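P-47 protein (Clostridium botulinum E1 str. 'BoNT E Beluga', PDB 5WIX) is of unknown function but has a tulip-domain fold with a topology like that of bactericidal/permeability-increasing protein, consistent with a role in lipid binding. Local coordinates at residues S258-S262 against N263-V267; L395-F399 against T400-N404. One frame throughout, in Å; residues are numbered along the deposited sequence.

Interaction 1: residues S258-S262 against N263-V267; sequences SNITS and NNFNV
Two bonds of comparable straightness hold Asn-264 and Phe-265 against the residues just before them. The Phe-265 N donates to Ser-262 O over 2.7 Å, with 152° at the hydrogen, and closes a type I beta turn from Ser-262 to Phe-265. The second bond uses a side chain: the Thr-261 N donates to Asn-264 OD1 over 3.1 Å at 150°, and the donor is tilted modestly from the plane of the amide. With CG beside the backbone N and anti to the carbonyl carbon (chi1 -70°), the amide of Asn-264 lies back over the preceding loop. The other end of the same amide, ND2, donates to Asn-281 OD1, and two bonds at opposite ends of the group restrict its rotation.

Round these bonds the packing is mainly of carbon atoms. Asn-264 and Ile-260 cross at about a right angle, with CB of Asn-264 lying 3.9 Å from CG2 of Ile-260. The same methyl, Ile-260 CG2, comes obliquely to the Phe-265 ring, 3.6 Å from CE2. At the ring edge and near its plane is the Ser-262 backbone, with CA of Ser-262 3.7 Å from CD2 of Phe-265. Beyond the turn, Leu-283 touches Ile-260, Asn-264 and Phe-265, while Phe-302 meets the Phe-265 ring edge-to-face and Leu-249 of helix 240-252 also packs on it.

The turn thus delivers the chain from the loop after helix 240-252 into strand 265-269, where Phe-265 is buried as the first residue. By using both OD1 and ND2, the Asn-264 amide ties the loop before the turn to Asn-281, while the buried side chains of Ile-260 and Phe-265 pack together with Leu-283.

Interaction 2: residues L395-F399 against T400-N404; sequences LANNF and TDIIN
Asn-398 and Asp-401 meet at the start of helix 399-403, where Asn-398 is the N-cap. Its CG stands anti to the backbone N (chi1 -175°), bringing OD1 to the Asp-401 N at 3.3 Å; this capping bond is weak, though fairly straight at 154°. Backbone bonds continue the turn: Ile-402 N donates to Asn-398 O over 3.1 Å and Ile-403 N to Phe-399 O over 2.8 Å.

The two flat groups are stacked, the amide and the carboxylate lying with planes 28° apart and CG of Asn-398 3.5 Å from CG of Asp-401. The carboxylate sits in the first turn, where the helix dipole would probably be favourable to a negative charge. This short helix lies against strands 414-422 and 426-432 within the tulip-domain fold.

Apolar contacts form on the inward side. Phe-399 and Ile-402 run side by side, pointing the same way, with CD1 of Phe-399 3.9 Å from CD1 of Ile-402. One face of the Phe-399 ring is met near its rim by CB of Asn-397, 4.1 Å above the plane. Ile-428 touches both Phe-399 and Ile-402, and Ile-420 and Val-349 also pack on Phe-399.

In the fold
Interaction 1 comes first along the chain, and interaction 2 follows after strands 275-279 to 348-363 and helix 370-390. Their centres are 23 Å apart and their nearest atoms about 12 Å, with no touch between them. Interaction 1, whose centre is about 26 Å from the centre of the chain, leads into the antiparallel sheet that runs from strand 265-269 to strand 348-363. The centre of interaction 2 is about 12 Å from the chain centre, and it joins two sheets: its loop bonds to Val-349 of strand 348-363 in that same sheet, while its helix packs on strands 414-422 and 426-432 of another antiparallel sheet. Both therefore mark entries into regular structure, one at a strand and one at a helix.

Interaction 1: residues S258-S262 against N263-V267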
# COMPACT_ATOMS: atom_id res chain seq x y z
N SER A 258 -9.36 0.03 -31.12
CA SER A 258 -9.85 1.39 -30.94
C SER A 258 -11.31 1.48 -30.53
O SER A 258 -11.78 2.57 -30.18
CB SER A 258 -9.63 2.19 -32.22
OG SER A 258 -9.50 1.31 -33.33
N ASN A 259 -12.04 0.36 -30.56
CA ASN A 259 -13.45 0.44 -30.15
C ASN A 259 -13.66 -0.22 -28.81
O ASN A 259 -14.79 -0.59 -28.45
CB ASN A 259 -14.37 -0.16 -31.21
CG ASN A 259 -14.19 0.47 -32.57
OD1 ASN A 259 -14.21 1.71 -32.71
ND2 ASN A 259 -13.97 -0.37 -33.58
N ILE A 260 -12.56 -0.37 -28.07
CA ILE A 260 -12.64 -0.75 -26.67
C ILE A 260 -11.79 0.16 -25.78
O ILE A 260 -10.59 0.38 -26.06
CB ILE A 260 -12.23 -2.19 -26.45
CG1 ILE A 260 -12.91 -3.08 -27.50
CG2 ILE A 260 -12.67 -2.59 -25.08
CD1 ILE A 260 -12.46 -4.51 -27.55
N THR A 261 -12.41 0.71 -24.73
CA THR A 261 -11.76 1.71 -23.89
C THR A 261 -12.10 1.73 -22.40
O THR A 261 -12.25 2.81 -21.85
CB THR A 261 -12.07 3.15 -24.37
OG1 THR A 261 -13.45 3.46 -24.13
CG2 THR A 261 -11.69 3.39 -25.82
N SER A 262 -12.22 0.58 -21.74
CA SER A 262 -12.44 0.58 -20.27
C SER A 262 -13.80 1.14 -19.85
O SER A 262 -14.40 0.65 -18.89
CB SER A 262 -11.35 1.36 -19.52
OG SER A 262 -11.67 2.74 -19.41
N ASN A 263 -14.27 2.18 -20.53
CA ASN A 263 -15.65 2.60 -20.41
C ASN A 263 -16.52 1.40 -20.79
O ASN A 263 -17.67 1.27 -20.34
CB ASN A 263 -15.95 3.81 -21.29
CG ASN A 263 -17.25 4.50 -20.90
OD1 ASN A 263 -17.59 4.56 -19.72
ND2 ASN A 263 -17.99 4.99 -21.90
N ASN A 264 -15.95 0.52 -21.62
CA ASN A 264 -16.55 -0.77 -21.95
C ASN A 264 -16.48 -1.81 -20.83
O ASN A 264 -17.14 -2.85 -20.93
CB ASN A 264 -15.87 -1.34 -23.19
CG ASN A 264 -16.21 -0.56 -24.44
OD1 ASN A 264 -15.34 -0.14 -25.19
ND2 ASN A 264 -17.50 -0.34 -24.64
N PHE A 265 -15.71 -1.52 -19.78
CA PHE A 265 -15.47 -2.47 -18.67
C PHE A 265 -15.97 -2.03 -17.30
O PHE A 265 -15.90 -0.85 -16.93
CB PHE A 265 -13.99 -2.76 -18.53
CG PHE A 265 -13.44 -3.61 -19.62
CD1 PHE A 265 -13.54 -4.98 -19.55
CD2 PHE A 265 -12.84 -3.03 -20.73
CE1 PHE A 265 -13.03 -5.77 -20.55
CE2 PHE A 265 -12.35 -3.81 -21.75
CZ PHE A 265 -12.44 -5.18 -21.65
N ASN A 266 -16.44 -3.01 -16.54
CA ASN A 266 -16.77 -2.84 -15.13
C ASN A 266 -15.82 -3.63 -14.23
O ASN A 266 -15.29 -4.67 -14.64
CB ASN A 266 -18.21 -3.28 -14.85
CG ASN A 266 -19.18 -2.13 -14.87
OD1 ASN A 266 -18.78 -0.96 -14.78
ND2 ASN A 266 -20.48 -2.44 -14.98
N VAL A 267 -15.60 -3.15 -13.02
CA VAL A 267 -15.01 -4.04 -12.02
C VAL A 267 -16.04 -4.26 -10.93
O VAL A 267 -16.53 -3.31 -10.31
CB VAL A 267 -13.66 -3.51 -11.45
CG1 VAL A 267 -13.72 -2.01 -11.19
CG2 VAL A 267 -13.29 -4.29 -10.21

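Interaction 2: residues L395-F399 against T400-N404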
# COMPACT_ATOMS: atom_id res chain seq x y z
N LEU A 395 2.56 -3.37 -17.91
CA LEU A 395 1.99 -2.13 -17.36
C LEU A 395 2.96 -0.98 -17.54
O LEU A 395 4.15 -1.18 -17.84
CB LEU A 395 1.62 -2.30 -15.89
CG LEU A 395 0.80 -3.48 -15.37
CD1 LEU A 395 0.56 -3.29 -13.83
CD2 LEU A 395 -0.52 -3.68 -16.11
N ALA A 396 2.49 0.25 -17.40
CA ALA A 396 3.36 1.39 -17.74
C ALA A 396 3.51 2.38 -16.60
O ALA A 396 4.17 3.43 -16.75
CB ALA A 396 2.83 2.09 -18.98
N ASN A 397 2.91 2.05 -15.46
CA ASN A 397 3.04 2.86 -14.27
C ASN A 397 4.48 3.09 -13.87
O ASN A 397 5.37 2.31 -14.23
CB ASN A 397 2.29 2.22 -13.13
CG ASN A 397 0.84 2.04 -13.46
OD1 ASN A 397 0.48 1.17 -14.26
ND2 ASN A 397 -0.02 2.90 -12.89
N ASN A 398 4.69 4.20 -13.18
CA ASN A 398 5.96 4.45 -12.52
C ASN A 398 5.77 4.08 -11.06
O ASN A 398 5.17 4.84 -10.30
CB ASN A 398 6.38 5.90 -12.68
CG ASN A 398 7.76 6.16 -12.11
OD1 ASN A 398 8.33 5.32 -11.42
ND2 ASN A 398 8.31 7.34 -12.41
N PHE A 399 6.24 2.91 -10.67
CA PHE A 399 5.97 2.42 -9.32
C PHE A 399 6.74 3.19 -8.27
O PHE A 399 6.26 3.37 -7.14
CB PHE A 399 6.28 0.94 -9.22
CG PHE A 399 5.39 0.11 -10.08
CD1 PHE A 399 4.06 -0.06 -9.74
CD2 PHE A 399 5.88 -0.47 -11.24
CE1 PHE A 399 3.24 -0.82 -10.52
CE2 PHE A 399 5.06 -1.24 -12.03
CZ PHE A 399 3.75 -1.41 -11.68
N THR A 400 7.92 3.67 -8.63
CA THR A 400 8.64 4.58 -7.76
C THR A 400 7.78 5.81 -7.46
O THR A 400 7.75 6.30 -6.33
CB THR A 400 9.95 5.03 -8.38
OG1 THR A 400 10.79 3.89 -8.63
CG2 THR A 400 10.65 5.99 -7.46
N ASP A 401 7.07 6.30 -8.49
CA ASP A 401 6.17 7.43 -8.29
C ASP A 401 5.06 7.03 -7.31
O ASP A 401 4.67 7.82 -6.45
CB ASP A 401 5.58 7.89 -9.63
CG ASP A 401 6.47 8.88 -10.36
OD1 ASP A 401 7.58 9.17 -9.87
OD2 ASP A 401 6.06 9.37 -11.44
N ILE A 402 4.59 5.79 -7.44
CA ILE A 402 3.47 5.29 -6.64
C ILE A 402 3.83 5.13 -5.18
O ILE A 402 3.06 5.52 -4.31
CB ILE A 402 2.95 3.95 -7.17
CG1 ILE A 402 1.98 4.18 -8.34
CG2 ILE A 402 2.24 3.16 -6.06
CD1 ILE A 402 1.57 2.89 -9.07
N ILE A 403 4.99 4.54 -4.89
CA ILE A 403 5.29 4.32 -3.49
C ILE A 403 5.49 5.69 -2.84
O ILE A 403 4.97 5.94 -1.74
CB ILE A 403 6.51 3.37 -3.29
CG1 ILE A 403 6.56 2.87 -1.85
CG2 ILE A 403 7.83 4.03 -3.71
CD1 ILE A 403 7.42 1.64 -1.67
N ASN A 404 6.13 6.61 -3.55
CA ASN A 404 6.39 7.95 -3.03
C ASN A 404 5.19 8.92 -3.07
O ASN A 404 5.32 10.08 -2.66
CB ASN A 404 7.55 8.58 -3.80
CG ASN A 404 8.90 8.05 -3.36
OD1 ASN A 404 9.13 7.82 -2.17
ND2 ASN A 404 9.81 7.85 -4.31